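Local coordinates for protein soluble epoxide hydrolase (Bacillus megaterium, PDB 4INZ) that belongs to the alpha/beta hydrolase fold family, with a central mixed beta sheet flanked by helices and a mainly helical insertion, at residues I23-V28 against I96-E101; I33-G38 against Q57-S62; P140-F145 against F237-E242; Q249-N254 against N296-F301. The protein carries 1 engineered substitution. All coordinates share one frame; numbering follows the deposited sequence.

Interaction 1: residues I23-V28 against I96-E101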
loop_
_atom_site.group_PDB
_atom_site.type_symbol
_atom_site.label_atom_id
_atom_site.label_comp_id
_atom_site.label_asym_id
_atom_site.label_seq_id
_atom_site.Cartn_x
_atom_site.Cartn_y
_atom_site.Cartn_z
ATOM N N ILE A 23 17.925 5.478 -2.828
ATOM C CA ILE A 23 18.384 5.581 -1.453
ATOM C C ILE A 23 18.757 4.190 -0.946
ATOM O O ILE A 23 18.015 3.227 -1.120
ATOM C CB ILE A 23 17.334 6.260 -0.541
ATOM C CG1 ILE A 23 17.958 6.655 0.802
ATOM C CG2 ILE A 23 16.094 5.374 -0.364
ATOM C CD1 ILE A 23 17.069 7.541 1.649
ATOM N N ASN A 24 19.940 4.075 -0.357
ATOM C CA ASN A 24 20.393 2.793 0.152
ATOM C C ASN A 24 19.927 2.603 1.584
ATOM O O ASN A 24 20.304 3.364 2.479
ATOM C CB ASN A 24 21.922 2.686 0.068
ATOM C CG ASN A 24 22.440 1.332 0.523
ATOM O OD1 ASN A 24 22.915 1.182 1.648
ATOM N ND2 ASN A 24 22.353 0.338 -0.356
ATOM N N VAL A 25 19.094 1.593 1.796
ATOM C CA VAL A 25 18.575 1.304 3.121
ATOM C C VAL A 25 18.515 -0.195 3.347
ATOM O O VAL A 25 18.189 -0.960 2.437
ATOM C CB VAL A 25 17.149 1.879 3.324
ATOM C CG1 VAL A 25 17.131 3.385 3.104
ATOM C CG2 VAL A 25 16.154 1.186 2.409
ATOM N N ASN A 26 18.846 -0.613 4.562
ATOM C CA ASN A 26 18.560 -1.971 4.992
ATOM C C ASN A 26 19.072 -3.026 4.013
ATOM O O ASN A 26 18.423 -4.051 3.791
ATOM C CB ASN A 26 17.050 -2.123 5.196
ATOM C CG ASN A 26 16.693 -3.319 6.050
ATOM O OD1 ASN A 26 17.541 -3.871 6.758
ATOM N ND2 ASN A 26 15.430 -3.726 5.994
ATOM N N GLY A 27 20.232 -2.760 3.419
ATOM C CA GLY A 27 20.899 -3.732 2.569
ATOM C C GLY A 27 20.436 -3.765 1.123
ATOM O O GLY A 27 20.871 -4.622 0.350
ATOM N N VAL A 28 19.559 -2.836 0.752
ATOM C CA VAL A 28 19.042 -2.778 -0.611
ATOM C C VAL A 28 19.015 -1.345 -1.136
ATOM O O VAL A 28 19.005 -0.393 -0.354
ATOM C CB VAL A 28 17.615 -3.370 -0.698
ATOM C CG1 VAL A 28 17.595 -4.786 -0.142
ATOM C CG2 VAL A 28 16.618 -2.490 0.047
ATOM N N ILE A 96 11.141 1.152 5.740
ATOM C CA ILE A 96 10.425 2.407 5.886
ATOM C C ILE A 96 11.105 3.293 6.918
ATOM O O ILE A 96 11.242 4.496 6.716
ATOM C CB ILE A 96 8.944 2.185 6.260
ATOM C CG1 ILE A 96 8.270 1.278 5.223
ATOM C CG2 ILE A 96 8.210 3.521 6.363
ATOM C CD1 ILE A 96 8.424 1.750 3.776
ATOM N N ARG A 97 11.552 2.693 8.015
ATOM C CA ARG A 97 12.242 3.457 9.045
ATOM C C ARG A 97 13.488 4.139 8.486
ATOM O O ARG A 97 13.718 5.323 8.736
ATOM C CB ARG A 97 12.625 2.561 10.221
ATOM C CG ARG A 97 12.937 3.327 11.487
ATOM C CD ARG A 97 13.599 2.428 12.527
ATOM N NE ARG A 97 14.890 1.921 12.070
ATOM C CZ ARG A 97 16.021 2.617 12.116
ATOM N NH1 ARG A 97 16.024 3.854 12.600
ATOM N NH2 ARG A 97 17.150 2.082 11.676
ATOM N N GLN A 98 14.287 3.390 7.731
ATOM C CA GLN A 98 15.545 3.915 7.203
ATOM C C GLN A 98 15.323 4.919 6.070
ATOM O O GLN A 98 16.119 5.832 5.882
ATOM C CB GLN A 98 16.473 2.782 6.743
ATOM C CG GLN A 98 16.974 1.874 7.857
ATOM C CD GLN A 98 18.189 1.054 7.438
ATOM O OE1 GLN A 98 18.900 1.412 6.500
ATOM N NE2 GLN A 98 18.422 -0.056 8.127
ATOM N N VAL A 99 14.246 4.753 5.313
ATOM C CA VAL A 99 13.940 5.706 4.256
ATOM C C VAL A 99 13.648 7.089 4.833
ATOM O O VAL A 99 14.155 8.101 4.341
ATOM C CB VAL A 99 12.755 5.237 3.397
ATOM C CG1 VAL A 99 12.209 6.395 2.571
ATOM C CG2 VAL A 99 13.189 4.074 2.508
ATOM N N ILE A 100 12.833 7.128 5.879
ATOM C CA ILE A 100 12.484 8.389 6.532
ATOM C C ILE A 100 13.737 9.090 7.061
ATOM O O ILE A 100 13.942 10.289 6.842
ATOM C CB ILE A 100 11.456 8.168 7.669
ATOM C CG1 ILE A 100 10.141 7.643 7.084
ATOM C CG2 ILE A 100 11.216 9.455 8.441
ATOM C CD1 ILE A 100 9.133 7.183 8.124
ATOM N N GLU A 101 14.588 8.332 7.737
ATOM C CA GLU A 101 15.829 8.892 8.259
ATOM C C GLU A 101 16.814 9.210 7.142
ATOM O O GLU A 101 17.521 10.219 7.195
ATOM C CB GLU A 101 16.464 7.943 9.265
ATOM C CG GLU A 101 15.669 7.789 10.539
ATOM C CD GLU A 101 16.506 7.241 11.672
ATOM O OE1 GLU A 101 17.661 6.840 11.411
ATOM O OE2 GLU A 101 16.010 7.220 12.818
#

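Interaction 2: residues I33-G38 against Q57-S62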
loop_
_atom_site.group_PDB
_atom_site.type_symbol
_atom_site.label_atom_id
_atom_site.label_comp_id
_atom_site.label_asym_id
_atom_site.label_seq_id
_atom_site.Cartn_x
_atom_site.Cartn_y
_atom_site.Cartn_z
ATOM N N ILE A 33 10.370 8.382 -6.356
ATOM C CA ILE A 33 10.060 9.647 -7.011
ATOM C C ILE A 33 10.034 10.725 -5.952
ATOM O O ILE A 33 9.471 10.519 -4.877
ATOM C CB ILE A 33 8.644 9.643 -7.618
ATOM C CG1 ILE A 33 8.475 8.535 -8.643
ATOM C CG2 ILE A 33 8.330 10.996 -8.249
ATOM C CD1 ILE A 33 7.064 8.498 -9.201
ATOM N N SER A 34 10.614 11.882 -6.265
ATOM C CA SER A 34 10.692 12.984 -5.318
ATOM C C SER A 34 10.289 14.295 -5.983
ATOM O O SER A 34 10.682 14.569 -7.121
ATOM C CB SER A 34 12.116 13.089 -4.764
ATOM O OG SER A 34 12.292 14.266 -3.996
ATOM N N LYS A 35 9.501 15.096 -5.270
ATOM C CA LYS A 35 9.118 16.426 -5.737
ATOM C C LYS A 35 8.798 17.322 -4.539
ATOM O O LYS A 35 8.441 16.831 -3.476
ATOM C CB LYS A 35 7.916 16.332 -6.684
ATOM C CG LYS A 35 7.649 17.580 -7.514
ATOM C CD LYS A 35 6.472 17.357 -8.466
ATOM C CE LYS A 35 6.258 18.550 -9.399
ATOM N NZ LYS A 35 5.857 19.803 -8.677
ATOM N N GLY A 36 8.945 18.631 -4.703
ATOM C CA GLY A 36 8.580 19.558 -3.650
ATOM C C GLY A 36 9.595 19.734 -2.541
ATOM O O GLY A 36 10.765 19.389 -2.685
ATOM N N GLN A 37 9.132 20.276 -1.421
ATOM C CA GLN A 37 10.001 20.667 -0.321
ATOM C C GLN A 37 9.154 20.885 0.924
ATOM O O GLN A 37 7.946 21.130 0.830
ATOM C CB GLN A 37 10.743 21.961 -0.668
ATOM C CG GLN A 37 9.825 23.161 -0.910
ATOM C CD GLN A 37 8.924 22.994 -2.128
ATOM O OE1 GLN A 37 9.402 22.796 -3.244
ATOM N NE2 GLN A 37 7.613 23.074 -1.914
ATOM N N GLY A 38 9.783 20.798 2.090
ATOM C CA GLY A 38 9.068 20.954 3.343
ATOM C C GLY A 38 9.017 19.663 4.136
ATOM O O GLY A 38 9.918 18.827 4.031
ATOM N N GLN A 57 -1.314 12.885 -6.418
ATOM C CA GLN A 57 -1.029 13.449 -5.100
ATOM C C GLN A 57 0.352 14.088 -5.073
ATOM O O GLN A 57 0.557 15.101 -4.415
ATOM C CB GLN A 57 -1.156 12.386 -3.999
ATOM C CG GLN A 57 -2.600 11.961 -3.716
ATOM C CD GLN A 57 -3.181 11.148 -4.852
ATOM O OE1 GLN A 57 -2.558 10.193 -5.335
ATOM N NE2 GLN A 57 -4.381 11.517 -5.290
ATOM N N ILE A 58 1.301 13.491 -5.782
ATOM C CA ILE A 58 2.619 14.108 -5.929
ATOM C C ILE A 58 2.465 15.506 -6.544
ATOM O O ILE A 58 3.036 16.482 -6.047
ATOM C CB ILE A 58 3.554 13.240 -6.787
ATOM C CG1 ILE A 58 3.913 11.968 -6.022
ATOM C CG2 ILE A 58 4.835 14.012 -7.153
ATOM C CD1 ILE A 58 4.593 10.923 -6.875
ATOM N N ASP A 59 1.676 15.610 -7.609
ATOM C CA ASP A 59 1.490 16.906 -8.265
ATOM C C ASP A 59 0.779 17.916 -7.369
ATOM O O ASP A 59 1.110 19.109 -7.362
ATOM C CB ASP A 59 0.739 16.747 -9.589
ATOM C CG ASP A 59 1.576 16.056 -10.654
ATOM O OD1 ASP A 59 2.819 16.000 -10.505
ATOM O OD2 ASP A 59 0.989 15.573 -11.645
ATOM N N GLU A 60 -0.194 17.439 -6.602
ATOM C CA GLU A 60 -1.025 18.343 -5.815
ATOM C C GLU A 60 -0.331 18.829 -4.549
ATOM O O GLU A 60 -0.446 19.996 -4.177
ATOM C CB GLU A 60 -2.360 17.678 -5.454
ATOM C CG GLU A 60 -3.198 18.489 -4.475
ATOM C CD GLU A 60 -3.791 19.763 -5.083
ATOM O OE1 GLU A 60 -3.762 19.927 -6.322
ATOM O OE2 GLU A 60 -4.293 20.607 -4.311
ATOM N N PHE A 61 0.387 17.934 -3.881
ATOM C CA PHE A 61 0.938 18.257 -2.562
ATOM C C PHE A 61 2.396 18.696 -2.561
ATOM O O PHE A 61 2.930 19.063 -1.513
ATOM C CB PHE A 61 0.696 17.100 -1.589
ATOM C CG PHE A 61 -0.756 16.900 -1.281
ATOM C CD1 PHE A 61 -1.368 17.633 -0.275
ATOM C CD2 PHE A 61 -1.524 16.021 -2.036
ATOM C CE1 PHE A 61 -2.719 17.474 -0.011
ATOM C CE2 PHE A 61 -2.875 15.862 -1.780
ATOM C CZ PHE A 61 -3.471 16.587 -0.765
ATOM N N SER A 62 3.027 18.693 -3.732
ATOM C CA SER A 62 4.444 19.064 -3.823
ATOM C C SER A 62 4.732 20.566 -3.697
ATOM O O SER A 62 5.893 20.971 -3.606
ATOM C CB SER A 62 5.071 18.506 -5.104
ATOM O OG SER A 62 4.385 18.965 -6.255
HETATM O O HOH W 1 2.906 20.218 -9.159
HETATM O O HOH W 2 7.287 23.359 -5.458
#

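Interaction 3: residues P140-F145 against F237-E242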
loop_
_atom_site.group_PDB
_atom_site.type_symbol
_atom_site.label_atom_id
_atom_site.label_comp_id
_atom_site.label_asym_id
_atom_site.label_seq_id
_atom_site.Cartn_x
_atom_site.Cartn_y
_atom_site.Cartn_z
ATOM N N PRO A 140 -5.497 -3.516 4.482
ATOM C CA PRO A 140 -5.873 -4.107 5.771
ATOM C C PRO A 140 -5.398 -3.324 7.000
ATOM O O PRO A 140 -4.204 -3.050 7.142
ATOM C CB PRO A 140 -5.195 -5.476 5.724
ATOM C CG PRO A 140 -3.933 -5.217 4.916
ATOM C CD PRO A 140 -4.329 -4.180 3.876
ATOM N N HIS A 141 -6.335 -2.973 7.880
ATOM C CA HIS A 141 -5.973 -2.542 9.224
ATOM C C HIS A 141 -5.554 -3.796 9.986
ATOM O O HIS A 141 -6.208 -4.827 9.876
ATOM C CB HIS A 141 -7.159 -1.873 9.929
ATOM C CG HIS A 141 -6.871 -1.488 11.348
ATOM N ND1 HIS A 141 -7.190 -2.295 12.420
ATOM C CD2 HIS A 141 -6.278 -0.388 11.869
ATOM C CE1 HIS A 141 -6.811 -1.705 13.540
ATOM N NE2 HIS A 141 -6.251 -0.548 13.233
ATOM N N PRO A 142 -4.450 -3.724 10.743
ATOM C CA PRO A 142 -3.909 -4.936 11.375
ATOM C C PRO A 142 -4.935 -5.760 12.152
ATOM O O PRO A 142 -4.875 -6.990 12.120
ATOM C CB PRO A 142 -2.841 -4.380 12.315
ATOM C CG PRO A 142 -2.351 -3.158 11.601
ATOM C CD PRO A 142 -3.590 -2.553 10.975
ATOM N N TYR A 143 -5.863 -5.103 12.836
ATOM C CA TYR A 143 -6.778 -5.832 13.716
ATOM C C TYR A 143 -8.117 -6.153 13.067
ATOM O O TYR A 143 -8.583 -7.292 13.139
ATOM C CB TYR A 143 -6.980 -5.090 15.042
ATOM C CG TYR A 143 -5.755 -5.106 15.931
ATOM C CD1 TYR A 143 -4.799 -4.101 15.845
ATOM C CD2 TYR A 143 -5.547 -6.138 16.845
ATOM C CE1 TYR A 143 -3.673 -4.114 16.647
ATOM C CE2 TYR A 143 -4.426 -6.159 17.654
ATOM C CZ TYR A 143 -3.492 -5.147 17.552
ATOM O OH TYR A 143 -2.376 -5.163 18.356
ATOM N N THR A 144 -8.745 -5.165 12.436
ATOM C CA THR A 144 -10.040 -5.420 11.823
ATOM C C THR A 144 -9.940 -6.423 10.678
ATOM O O THR A 144 -10.883 -7.168 10.424
ATOM C CB THR A 144 -10.760 -4.128 11.354
ATOM O OG1 THR A 144 -10.019 -3.506 10.293
ATOM C CG2 THR A 144 -10.936 -3.151 12.520
ATOM N N PHE A 145 -8.799 -6.454 9.987
ATOM C CA PHE A 145 -8.662 -7.386 8.871
ATOM C C PHE A 145 -8.719 -8.838 9.327
ATOM O O PHE A 145 -9.362 -9.674 8.690
ATOM C CB PHE A 145 -7.377 -7.153 8.077
ATOM C CG PHE A 145 -7.260 -8.038 6.873
ATOM C CD1 PHE A 145 -8.188 -7.950 5.843
ATOM C CD2 PHE A 145 -6.232 -8.962 6.764
ATOM C CE1 PHE A 145 -8.087 -8.759 4.727
ATOM C CE2 PHE A 145 -6.129 -9.774 5.648
ATOM C CZ PHE A 145 -7.061 -9.675 4.633
ATOM N N PHE A 237 0.016 -8.722 11.385
ATOM C CA PHE A 237 1.423 -8.859 11.743
ATOM C C PHE A 237 1.561 -8.569 13.238
ATOM O O PHE A 237 0.770 -7.809 13.796
ATOM C CB PHE A 237 2.274 -7.892 10.919
ATOM C CG PHE A 237 2.073 -8.029 9.433
ATOM C CD1 PHE A 237 2.508 -9.160 8.765
ATOM C CD2 PHE A 237 1.444 -7.026 8.705
ATOM C CE1 PHE A 237 2.318 -9.295 7.396
ATOM C CE2 PHE A 237 1.256 -7.151 7.331
ATOM C CZ PHE A 237 1.693 -8.283 6.678
ATOM N N PRO A 238 2.551 -9.187 13.900
ATOM C CA PRO A 238 2.653 -9.074 15.361
ATOM C C PRO A 238 2.742 -7.633 15.853
ATOM O O PRO A 238 3.543 -6.850 15.342
ATOM C CB PRO A 238 3.950 -9.827 15.678
ATOM C CG PRO A 238 4.067 -10.825 14.584
ATOM C CD PRO A 238 3.564 -10.100 13.350
ATOM N N LEU A 239 1.917 -7.301 16.843
ATOM C CA LEU A 239 1.917 -5.974 17.438
ATOM C C LEU A 239 1.778 -6.052 18.952
ATOM O O LEU A 239 1.057 -6.897 19.482
ATOM C CB LEU A 239 0.779 -5.122 16.869
ATOM C CG LEU A 239 0.954 -4.653 15.424
ATOM C CD1 LEU A 239 -0.255 -3.853 14.950
ATOM C CD2 LEU A 239 2.219 -3.823 15.292
ATOM N N GLU A 240 2.472 -5.149 19.632
ATOM C CA GLU A 240 2.405 -5.007 21.079
ATOM C C GLU A 240 1.133 -4.264 21.492
ATOM O O GLU A 240 0.462 -4.644 22.449
ATOM C CB GLU A 240 3.629 -4.224 21.561
ATOM C CG GLU A 240 3.753 -2.807 20.943
ATOM C CD GLU A 240 3.694 -2.786 19.410
ATOM O OE1 GLU A 240 2.739 -2.190 18.847
ATOM O OE2 GLU A 240 4.607 -3.355 18.765
ATOM N N GLU A 241 0.807 -3.204 20.760
ATOM C CA GLU A 241 -0.313 -2.337 21.110
ATOM C C GLU A 241 -1.525 -2.544 20.213
ATOM O O GLU A 241 -1.383 -2.829 19.023
ATOM C CB GLU A 241 0.119 -0.871 21.052
ATOM C CG GLU A 241 0.546 -0.313 22.391
ATOM C CD GLU A 241 -0.584 -0.339 23.399
ATOM O OE1 GLU A 241 -1.545 0.444 23.235
ATOM O OE2 GLU A 241 -0.515 -1.151 24.346
ATOM N N GLU A 242 -2.715 -2.386 20.790
ATOM C CA GLU A 242 -3.960 -2.486 20.034
ATOM C C GLU A 242 -4.452 -1.119 19.580
ATOM O O GLU A 242 -5.194 -1.011 18.603
ATOM C CB GLU A 242 -5.052 -3.161 20.867
ATOM C CG GLU A 242 -4.858 -4.658 21.073
ATOM C CD GLU A 242 -6.124 -5.352 21.553
ATOM O OE1 GLU A 242 -7.019 -4.665 22.098
ATOM O OE2 GLU A 242 -6.228 -6.586 21.376
#

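Interaction 4: residues Q249-N254 against N296-F301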
loop_
_atom_site.group_PDB
_atom_site.type_symbol
_atom_site.label_atom_id
_atom_site.label_comp_id
_atom_site.label_asym_id
_atom_site.label_seq_id
_atom_site.Cartn_x
_atom_site.Cartn_y
_atom_site.Cartn_z
ATOM N N GLN A 249 -6.583 9.376 8.756
ATOM C CA GLN A 249 -7.648 9.548 7.779
ATOM C C GLN A 249 -7.710 8.312 6.897
ATOM O O GLN A 249 -6.692 7.910 6.331
ATOM C CB GLN A 249 -7.375 10.757 6.882
ATOM C CG GLN A 249 -8.367 10.871 5.718
ATOM C CD GLN A 249 -9.704 11.454 6.146
ATOM O OE1 GLN A 249 -9.755 12.493 6.808
ATOM N NE2 GLN A 249 -10.789 10.788 5.773
ATOM N N ILE A 250 -8.901 7.721 6.779
ATOM C CA ILE A 250 -9.142 6.641 5.833
ATOM C C ILE A 250 -9.854 7.209 4.613
ATOM O O ILE A 250 -10.792 7.999 4.753
ATOM C CB ILE A 250 -10.069 5.561 6.409
ATOM C CG1 ILE A 250 -9.551 5.032 7.747
ATOM C CG2 ILE A 250 -10.294 4.453 5.387
ATOM C CD1 ILE A 250 -8.115 4.674 7.748
ATOM N N ILE A 251 -9.405 6.815 3.422
ATOM C CA ILE A 251 -10.067 7.189 2.169
ATOM C C ILE A 251 -10.311 5.902 1.395
ATOM O O ILE A 251 -9.370 5.261 0.937
ATOM C CB ILE A 251 -9.210 8.164 1.343
ATOM C CG1 ILE A 251 -8.876 9.396 2.197
ATOM C CG2 ILE A 251 -9.945 8.569 0.065
ATOM C CD1 ILE A 251 -7.961 10.413 1.522
ATOM N N TRP A 252 -11.579 5.519 1.264
ATOM C CA TRP A 252 -11.920 4.132 0.973
ATOM C C TRP A 252 -12.879 4.010 -0.191
ATOM O O TRP A 252 -13.961 4.594 -0.164
ATOM C CB TRP A 252 -12.586 3.524 2.211
ATOM C CG TRP A 252 -12.769 2.039 2.137
ATOM C CD1 TRP A 252 -13.806 1.365 1.559
ATOM C CD2 TRP A 252 -11.890 1.042 2.670
ATOM N NE1 TRP A 252 -13.626 0.007 1.700
ATOM C CE2 TRP A 252 -12.459 -0.216 2.381
ATOM C CE3 TRP A 252 -10.684 1.091 3.370
ATOM C CZ2 TRP A 252 -11.856 -1.414 2.768
ATOM C CZ3 TRP A 252 -10.091 -0.102 3.757
ATOM C CH2 TRP A 252 -10.674 -1.334 3.449
ATOM N N GLY A 253 -12.494 3.237 -1.205
ATOM C CA GLY A 253 -13.368 3.006 -2.341
ATOM C C GLY A 253 -14.337 1.886 -2.024
ATOM O O GLY A 253 -13.917 0.751 -1.793
ATOM N N ASN A 254 -15.634 2.186 -2.009
ATOM C CA ASN A 254 -16.615 1.177 -1.611
ATOM C C ASN A 254 -16.717 -0.038 -2.533
ATOM O O ASN A 254 -17.132 -1.116 -2.093
ATOM C CB ASN A 254 -18.005 1.802 -1.434
ATOM C CG ASN A 254 -18.125 2.590 -0.153
ATOM O OD1 ASN A 254 -17.293 2.457 0.742
ATOM N ND2 ASN A 254 -19.175 3.410 -0.049
ATOM N N ASN A 296 -9.012 16.614 -2.127
ATOM C CA ASN A 296 -9.719 17.571 -1.285
ATOM C C ASN A 296 -9.933 17.038 0.129
ATOM O O ASN A 296 -9.901 17.799 1.097
ATOM C CB ASN A 296 -11.037 18.003 -1.927
ATOM C CG ASN A 296 -10.825 18.990 -3.059
ATOM O OD1 ASN A 296 -9.783 19.645 -3.134
ATOM N ND2 ASN A 296 -11.807 19.096 -3.950
ATOM N N VAL A 297 -10.142 15.729 0.241
ATOM C CA VAL A 297 -10.282 15.093 1.549
ATOM C C VAL A 297 -8.942 15.095 2.290
ATOM O O VAL A 297 -8.887 15.351 3.500
ATOM C CB VAL A 297 -10.831 13.650 1.431
ATOM C CG1 VAL A 297 -10.783 12.941 2.790
ATOM C CG2 VAL A 297 -12.269 13.680 0.894
ATOM N N MET A 298 -7.861 14.831 1.561
ATOM C CA MET A 298 -6.535 14.876 2.167
ATOM C C MET A 298 -6.253 16.264 2.724
ATOM O O MET A 298 -5.815 16.393 3.862
ATOM C CB MET A 298 -5.450 14.446 1.175
ATOM C CG MET A 298 -5.534 12.972 0.809
ATOM S SD MET A 298 -4.352 12.491 -0.474
ATOM C CE MET A 298 -2.790 12.830 0.348
ATOM N N TRP A 299 -6.516 17.302 1.931
ATOM C CA TRP A 299 -6.338 18.674 2.410
ATOM C C TRP A 299 -7.182 18.929 3.652
ATOM O O TRP A 299 -6.716 19.516 4.635
ATOM C CB TRP A 299 -6.719 19.693 1.335
ATOM C CG TRP A 299 -5.613 19.997 0.373
ATOM C CD1 TRP A 299 -5.644 19.863 -0.988
ATOM C CD2 TRP A 299 -4.309 20.485 0.699
ATOM N NE1 TRP A 299 -4.439 20.242 -1.527
ATOM C CE2 TRP A 299 -3.601 20.626 -0.514
ATOM C CE3 TRP A 299 -3.668 20.811 1.898
ATOM C CZ2 TRP A 299 -2.280 21.086 -0.561
ATOM C CZ3 TRP A 299 -2.353 21.273 1.847
ATOM C CH2 TRP A 299 -1.679 21.404 0.627
ATOM N N ASN A 300 -8.433 18.494 3.599
ATOM C CA ASN A 300 -9.334 18.714 4.720
ATOM C C ASN A 300 -8.750 18.134 6.009
ATOM O O ASN A 300 -8.740 18.781 7.063
ATOM C CB ASN A 300 -10.702 18.106 4.428
ATOM C CG ASN A 300 -11.727 18.481 5.466
ATOM O OD1 ASN A 300 -12.202 19.624 5.509
ATOM N ND2 ASN A 300 -12.082 17.520 6.316
ATOM N N PHE A 301 -8.256 16.909 5.906
ATOM C CA PHE A 301 -7.617 16.216 7.016
ATOM C C PHE A 301 -6.351 16.923 7.501
ATOM O O PHE A 301 -6.171 17.155 8.704
ATOM C CB PHE A 301 -7.282 14.784 6.581
ATOM C CG PHE A 301 -6.431 14.035 7.560
ATOM C CD1 PHE A 301 -6.912 13.724 8.826
ATOM C CD2 PHE A 301 -5.158 13.621 7.210
ATOM C CE1 PHE A 301 -6.129 13.021 9.723
ATOM C CE2 PHE A 301 -4.363 12.917 8.111
ATOM C CZ PHE A 301 -4.851 12.617 9.362
HETATM O O HOH W 3 -11.438 14.731 6.802
#

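Interaction 1: residues I23-V28 against I96-E101
The N-terminal beta hairpin of the sheet leans on helix 89-102 here, with Val25 and Asn26 meeting Gln98 at the point where the outermost strand runs into its turn. Strand and helix axes come within 8.3 Å at an angle of 136°. Gln98 swings CG to the side opposite its carbonyl carbon (chi1 -66°) and then runs out extended alongside Val25, the two side chains pointing opposite ways; the Val25 CB and Gln98 CB atoms lie 3.6 Å apart. At the end of that arm Gln98 OE1 accepts a hydrogen bond from Asn26 N (2.8 Å, 141° at the hydrogen). The N-H comes from well above the carbonyl plane rather than along a lone pair, and the bond is short but bent. Gln98 NE2 is tied to Glu94 one helical turn back, which fixes the rotation of the amide, while Asn26 ND2 turns to Asp95. Toward Ile23 the contact is apolar: Val99 CG2 lies 4.0 Å from Val25 CG1 and 4.3 Å from Ile23 CG2, and Leu30 of the next strand also packs on Val99. Val25 and Val28 exchange backbone bonds, Val25 N to Val28 O and Val28 N to Val25 O, around a type I' turn with Asn26 and Gly27 at its corners. This is the tight two-residue turn of a beta hairpin, laid at the antiparallel edge of an alpha/beta hydrolase sheet against a flanking helix.

Interaction 2: residues I33-G38 against Q57-S62
Lys35 lies along Ser62 and Ile58 with its aliphatic chain, Lys35 CG 3.6 Å from Ser62 CB and Lys35 CB 3.9 Å from Ile58 CG2. Its chain is extended until the last torsion bends (chi4 -65°), turning the ammonium back so that Lys35 NZ donates to Ser62 OG at 3.0 Å. That hydroxyl in turn donates to Ile58 O (2.8 Å), so the serine relays the lysine onto the last turn of helix 55-61. A water that accepts from Lys35 NZ donates to Asp59 O, a second link to the same turn; the Asp59 carboxylate stands farther off and may still help favour the ammonium. Beside this, Gly36 CA packs 3.0 Å from Ser62 O; a weak hydrogen bond from Gln37 NE2 reaches the same oxygen. Towards the interior, Ile33 CG2 meets Ile58 CD1 at 4.0 Å, the two chains crossing at about a right angle. Farther out, Thr67 and Ala69 of strand 66-70 touch Ile58, and both pair with strand 28-36 through their backbones. Helix 55-61, linking parallel neighbours 40-44 and 66-70, thus packs on the sheet as the helix of a beta-alpha-beta crossover in the alpha/beta hydrolase fold.

Interaction 3: residues P140-F145 against F237-E242
Tyr143 and Pro142, in the first turn of helix 142-151, press against Leu239 and the chain through Glu241 and Glu242; this joins the two ends of the helical insertion that alpha/beta hydrolases carry between sheet strands, here 131-137 and 248-253. The tight part centres on the phenol. Tyr143 OH donates to Glu241 O at 2.6 Å, approaching from above that carbonyl plane, and touches Leu239 CB at 3.5 Å. Glu242 crosses the phenol at about a right angle, with its CA 3.5 Å and CG 3.7 Å from Tyr143 OH. Leu239 CD1 fills the angle between Pro142 CB (3.7 Å) and Tyr143 CE1 (3.8 Å). Tyr270 meets the tyrosine ring almost parallel. The outer side is looser: Glu240 and Glu241 direct their CB atoms away from the helix and are exposed. At the start of the helix, His141 is the N-cap: Thr144 N donates to His141 ND1 at 3.3 Å, in the imidazole plane and nearly straight at 173°.

Interaction 4: residues Q249-N254 against N296-F301
Gln249 drapes over Phe301, and the shapes of these two side chains set the contact. Phe301 holds CG anti to its backbone N (chi1 171°), which presents one ring face to the strand; Gln249 CB sits 3.5 Å from the ring centroid, only 12° off the normal, a CH-pi contact over the centre. Beyond CB the glutamine does not continue outward but bends at chi2 (79°), so its amide stands nearly upright to the ring. The bend serves both ends of the amide. Gln249 NE2 folds back to donate to Ile250 O at 3.0 Å, while Gln249 OE1 lies 3.4 Å from Phe301 CB and receives a hydrogen bond from a water that itself accepts from Asn300 ND2. Each end of this buried amide thus has a polar partner, one in its own strand and one through the water to the helix. Val297 CG1 closes on the amide at 3.7 Å from Gln249 NE2. Two residues along the strand, Ile251 and Val297 meet tip to tip, Ile251 CD1 to Val297 CG1 4.0 Å, and the Ile251 and Met298 side chains cross at about a right angle, Ile251 CD1 3.6 Å from Met298 CG. Helix 291-303 runs almost antiparallel to strand 248-253 and spans its neighbours: Phe301 reaches Lys133 and Ile135 of strand 131-137, Val297 touches His277 of strand 274-279, and Met298 leans on helix 55-61 through Gln57 and Phe61.

Interactions 1, 2 and 4 all pack a helix on the one central sheet. Interactions 1 and 2 use neighbouring strands, the second nested along the chain inside the loop closed by the first, but they lie on opposite faces, with centres about 20 Å apart. Interactions 2 and 4 join directly: Glu60 OE2 lies 2.8 Å from Trp299 NE1, probably a hydrogen bond, and Phe61 CE1 packs 3.3 Å from Trp299 CE2, so their helices form one layer. Interaction 3 belongs to the base of the helical insertion. Its nearest atoms are about 6 Å from interaction 4, whereas its centre is about 30 Å from that of interaction 2, across the middle of the chain.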